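Local coordinates for protein esterase (uncultured bacterium pCosCE1, PDB 7ATL) that hydrolyses carboxylic esters as a family VIII carboxylesterase with a beta-lactamase-like fold and also shows promiscuous acyltransferase activity, at residues A[19-31]-A[43-57]. Numbering follows the deposited sequence.
Sequences AIDEGRIVGSVVL and ASGYADREQKKPMVR
Met55 folds its thioether over the backbone of Gly27 and Ser28, its CE lying 3.4 Å from Gly27 C. Bends at chi2 and chi3 curl the chain back onto the strand, while CG rests 3.7 Å from Val29 CG2. That valine methyl also packs on Ala43 CB, and Val29 CG1, anti to its own N (chi1 178°), turns instead to the backbone of Arg57. Val29, Ala43 and Met55 thus form an apolar layer on one side of the hairpin. Further along, Leu31 CD2 lies above one face of the Arg57 guanidinium, near its rim, and the two side chains run about perpendicular; the arginine's charge is paired with Asp272.

Antiparallel pairing supplies the framework. Ser28 and Ser44 form a hydrogen-bonded pair, with Ser44 N to Ser28 O (2.8 Å) the straighter link at 169° and Ser28 N to Ser44 O the return bond. Their hydroxyls, on the side away from Met55, share a water, 2.8 Å from Ser28 OG and 2.7 Å from Ser44 OG; Ser28 OG also bonds Tyr372. Gly27 and Gly45 approach to 4.2 Å between CA atoms, and Tyr46 N reaches Val26 O just beyond them. Ile20 CD1 meets Ser44 CB at 3.6 Å, linking the end of helix 3-21 to the hairpin.

Strand 37-44 forms one edge of the antiparallel sheet of this beta-lactamase-like fold, strand 313-315 the other, and strand 27-34 lies between 37-44 and 355-361. Helix 271-283 packs against Val29 and Leu31, whereas helix 372-381 meets Val30 through Tyr372.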
# COMPACT_ATOMS: atom_id res chain seq x y z
N ALA A 19 -10.07 -6.57 20.21
CA ALA A 19 -8.68 -6.57 19.71
C ALA A 19 -7.81 -5.68 20.61
O ALA A 19 -6.63 -6.02 20.85
CB ALA A 19 -8.63 -6.10 18.27
N ILE A 20 -8.37 -4.58 21.10
CA ILE A 20 -7.66 -3.70 22.08
C ILE A 20 -7.48 -4.43 23.41
O ILE A 20 -6.32 -4.57 23.84
CB ILE A 20 -8.41 -2.37 22.21
CG1 ILE A 20 -8.22 -1.56 20.92
CG2 ILE A 20 -7.94 -1.63 23.45
CD1 ILE A 20 -9.35 -0.63 20.60
N ASP A 21 -8.56 -4.92 24.03
CA ASP A 21 -8.55 -5.61 25.35
C ASP A 21 -7.64 -6.84 25.27
O ASP A 21 -7.08 -7.23 26.31
CB ASP A 21 -9.94 -6.07 25.80
CG ASP A 21 -11.01 -4.99 25.77
OD1 ASP A 21 -10.64 -3.77 25.77
OD2 ASP A 21 -12.21 -5.37 25.73
N GLU A 22 -7.53 -7.47 24.11
CA GLU A 22 -6.64 -8.65 23.94
C GLU A 22 -5.18 -8.18 23.74
O GLU A 22 -4.31 -9.06 23.64
CB GLU A 22 -7.17 -9.54 22.81
CG GLU A 22 -8.47 -10.25 23.16
CD GLU A 22 -8.95 -11.30 22.16
OE1 GLU A 22 -8.14 -11.70 21.29
OE2 GLU A 22 -10.12 -11.70 22.26
N GLY A 23 -4.92 -6.86 23.68
CA GLY A 23 -3.62 -6.23 23.34
C GLY A 23 -3.08 -6.70 21.98
O GLY A 23 -1.85 -6.88 21.85
N ARG A 24 -3.97 -6.91 21.00
CA ARG A 24 -3.61 -7.31 19.61
C ARG A 24 -3.43 -6.02 18.79
O ARG A 24 -2.54 -5.98 17.95
CB ARG A 24 -4.69 -8.22 19.01
CG ARG A 24 -4.47 -9.71 19.23
CD ARG A 24 -5.79 -10.48 19.12
NE ARG A 24 -6.49 -10.24 17.86
CZ ARG A 24 -7.77 -9.88 17.70
NH1 ARG A 24 -8.59 -9.71 18.72
NH2 ARG A 24 -8.22 -9.70 16.47
N ILE A 25 -4.24 -5.01 19.08
CA ILE A 25 -4.26 -3.67 18.44
C ILE A 25 -4.17 -2.63 19.55
O ILE A 25 -4.80 -2.82 20.61
CB ILE A 25 -5.55 -3.50 17.60
CG1 ILE A 25 -5.62 -4.55 16.49
CG2 ILE A 25 -5.71 -2.09 17.05
CD1 ILE A 25 -4.43 -4.50 15.54
N VAL A 26 -3.42 -1.56 19.31
CA VAL A 26 -3.25 -0.43 20.25
C VAL A 26 -4.31 0.63 19.95
O VAL A 26 -4.96 1.14 20.92
CB VAL A 26 -1.81 0.11 20.13
CG1 VAL A 26 -1.62 1.42 20.89
CG2 VAL A 26 -0.82 -0.95 20.56
N GLY A 27 -4.47 0.94 18.66
CA GLY A 27 -5.45 1.90 18.13
C GLY A 27 -5.73 1.67 16.65
O GLY A 27 -4.87 1.10 15.93
N SER A 28 -6.92 2.06 16.19
CA SER A 28 -7.33 1.93 14.77
C SER A 28 -8.31 3.04 14.43
O SER A 28 -8.96 3.58 15.35
CB SER A 28 -7.92 0.57 14.44
OG SER A 28 -9.25 0.46 14.93
N VAL A 29 -8.34 3.39 13.15
CA VAL A 29 -9.45 4.15 12.51
C VAL A 29 -10.01 3.27 11.40
O VAL A 29 -9.23 2.88 10.53
CB VAL A 29 -8.93 5.49 11.97
CG1 VAL A 29 -10.04 6.26 11.27
CG2 VAL A 29 -8.30 6.30 13.08
N VAL A 30 -11.30 2.93 11.46
CA VAL A 30 -12.01 2.07 10.48
C VAL A 30 -13.18 2.85 9.87
O VAL A 30 -14.03 3.32 10.62
CB VAL A 30 -12.52 0.77 11.14
CG1 VAL A 30 -13.41 -0.01 10.19
CG2 VAL A 30 -11.38 -0.10 11.65
N LEU A 31 -13.21 2.96 8.54
CA LEU A 31 -14.25 3.67 7.75
C LEU A 31 -14.93 2.68 6.78
O LEU A 31 -14.22 1.85 6.13
CB LEU A 31 -13.60 4.82 6.97
CG LEU A 31 -12.82 5.85 7.78
CD1 LEU A 31 -12.36 7.01 6.88
CD2 LEU A 31 -13.62 6.41 8.94
N ALA A 43 -12.74 5.83 15.42
CA ALA A 43 -11.39 5.80 16.04
C ALA A 43 -11.47 5.02 17.35
O ALA A 43 -12.33 5.37 18.14
CB ALA A 43 -10.93 7.22 16.28
N SER A 44 -10.63 4.01 17.57
CA SER A 44 -10.60 3.22 18.82
C SER A 44 -9.20 3.26 19.43
O SER A 44 -8.23 3.35 18.66
CB SER A 44 -10.99 1.78 18.56
OG SER A 44 -12.28 1.65 17.99
N GLY A 45 -9.09 3.13 20.76
CA GLY A 45 -7.80 2.99 21.46
C GLY A 45 -6.94 4.25 21.32
O GLY A 45 -7.50 5.34 21.10
N TYR A 46 -5.62 4.09 21.39
CA TYR A 46 -4.65 5.21 21.50
C TYR A 46 -3.82 5.38 20.21
O TYR A 46 -3.38 4.41 19.59
CB TYR A 46 -3.74 5.00 22.72
CG TYR A 46 -4.41 4.94 24.08
CD1 TYR A 46 -5.03 6.06 24.63
CD2 TYR A 46 -4.37 3.79 24.85
CE1 TYR A 46 -5.61 6.03 25.88
CE2 TYR A 46 -4.96 3.73 26.11
CZ TYR A 46 -5.58 4.86 26.62
OH TYR A 46 -6.13 4.82 27.86
N ALA A 47 -3.61 6.63 19.82
CA ALA A 47 -2.57 7.07 18.87
C ALA A 47 -1.23 6.73 19.50
O ALA A 47 -0.39 6.13 18.80
CB ALA A 47 -2.68 8.55 18.60
N ASP A 48 -1.06 7.12 20.78
CA ASP A 48 0.09 6.80 21.66
C ASP A 48 -0.42 6.28 23.02
O ASP A 48 -1.05 7.06 23.75
CB ASP A 48 1.00 8.02 21.81
CG ASP A 48 2.36 7.65 22.39
OD1 ASP A 48 2.41 7.17 23.56
OD2 ASP A 48 3.34 7.78 21.67
N ARG A 49 -0.12 5.02 23.36
CA ARG A 49 -0.53 4.36 24.63
C ARG A 49 0.17 5.02 25.82
O ARG A 49 -0.51 5.42 26.77
CB ARG A 49 -0.19 2.87 24.63
CG ARG A 49 -1.03 2.03 25.59
CD ARG A 49 -0.66 0.55 25.60
NE ARG A 49 0.78 0.46 25.39
CZ ARG A 49 1.45 -0.61 24.95
NH1 ARG A 49 0.83 -1.75 24.68
NH2 ARG A 49 2.76 -0.51 24.79
N GLU A 50 1.49 5.14 25.77
CA GLU A 50 2.30 5.64 26.90
C GLU A 50 1.85 7.07 27.26
O GLU A 50 1.74 7.31 28.46
CB GLU A 50 3.80 5.50 26.58
CG GLU A 50 4.24 4.04 26.40
CD GLU A 50 4.04 3.42 25.02
OE1 GLU A 50 3.86 4.19 24.03
OE2 GLU A 50 4.04 2.18 24.92
N GLN A 51 1.52 7.95 26.31
CA GLN A 51 0.97 9.31 26.61
C GLN A 51 -0.57 9.30 26.77
O GLN A 51 -1.18 10.40 26.90
CB GLN A 51 1.31 10.31 25.51
CG GLN A 51 2.79 10.46 25.21
CD GLN A 51 3.02 11.40 24.04
OE1 GLN A 51 4.04 12.07 23.96
NE2 GLN A 51 2.06 11.46 23.12
N LYS A 52 -1.20 8.12 26.73
CA LYS A 52 -2.68 7.94 26.68
C LYS A 52 -3.30 9.05 25.82
O LYS A 52 -4.23 9.70 26.28
CB LYS A 52 -3.29 7.93 28.09
CG LYS A 52 -2.30 7.78 29.24
CD LYS A 52 -2.87 7.13 30.48
CE LYS A 52 -3.41 5.74 30.20
NZ LYS A 52 -3.16 4.82 31.33
N LYS A 53 -2.77 9.26 24.61
CA LYS A 53 -3.41 10.13 23.58
C LYS A 53 -4.45 9.31 22.83
O LYS A 53 -4.11 8.34 22.15
CB LYS A 53 -2.38 10.75 22.64
CG LYS A 53 -2.92 11.90 21.79
CD LYS A 53 -1.93 12.40 20.76
CE LYS A 53 -0.69 13.03 21.36
NZ LYS A 53 -0.08 14.04 20.46
N PRO A 54 -5.76 9.63 22.94
CA PRO A 54 -6.78 8.83 22.28
C PRO A 54 -6.60 8.93 20.75
O PRO A 54 -6.26 10.01 20.23
CB PRO A 54 -8.09 9.48 22.76
CG PRO A 54 -7.70 10.92 22.99
CD PRO A 54 -6.32 10.82 23.60
N MET A 55 -6.79 7.80 20.08
CA MET A 55 -6.90 7.76 18.60
C MET A 55 -8.14 8.57 18.21
O MET A 55 -9.18 8.37 18.86
CB MET A 55 -7.05 6.32 18.09
CG MET A 55 -6.96 6.20 16.55
SD MET A 55 -5.30 6.45 15.85
CE MET A 55 -4.63 4.83 16.19
N VAL A 56 -8.02 9.45 17.23
CA VAL A 56 -9.15 10.21 16.65
C VAL A 56 -9.20 9.91 15.13
O VAL A 56 -8.21 9.36 14.58
CB VAL A 56 -9.05 11.72 16.96
CG1 VAL A 56 -9.03 12.01 18.46
CG2 VAL A 56 -7.88 12.39 16.26
N ARG A 57 -10.32 10.27 14.49
CA ARG A 57 -10.60 9.96 13.07
C ARG A 57 -9.54 10.62 12.18
O ARG A 57 -9.14 9.99 11.18
CB ARG A 57 -12.01 10.45 12.73
CG ARG A 57 -12.51 10.00 11.37
CD ARG A 57 -13.83 10.65 11.01
NE ARG A 57 -14.19 10.41 9.63
CZ ARG A 57 -15.43 10.25 9.18
NH1 ARG A 57 -16.46 10.30 10.01
NH2 ARG A 57 -15.65 10.03 7.90
O HOH W 1 -11.72 1.64 15.32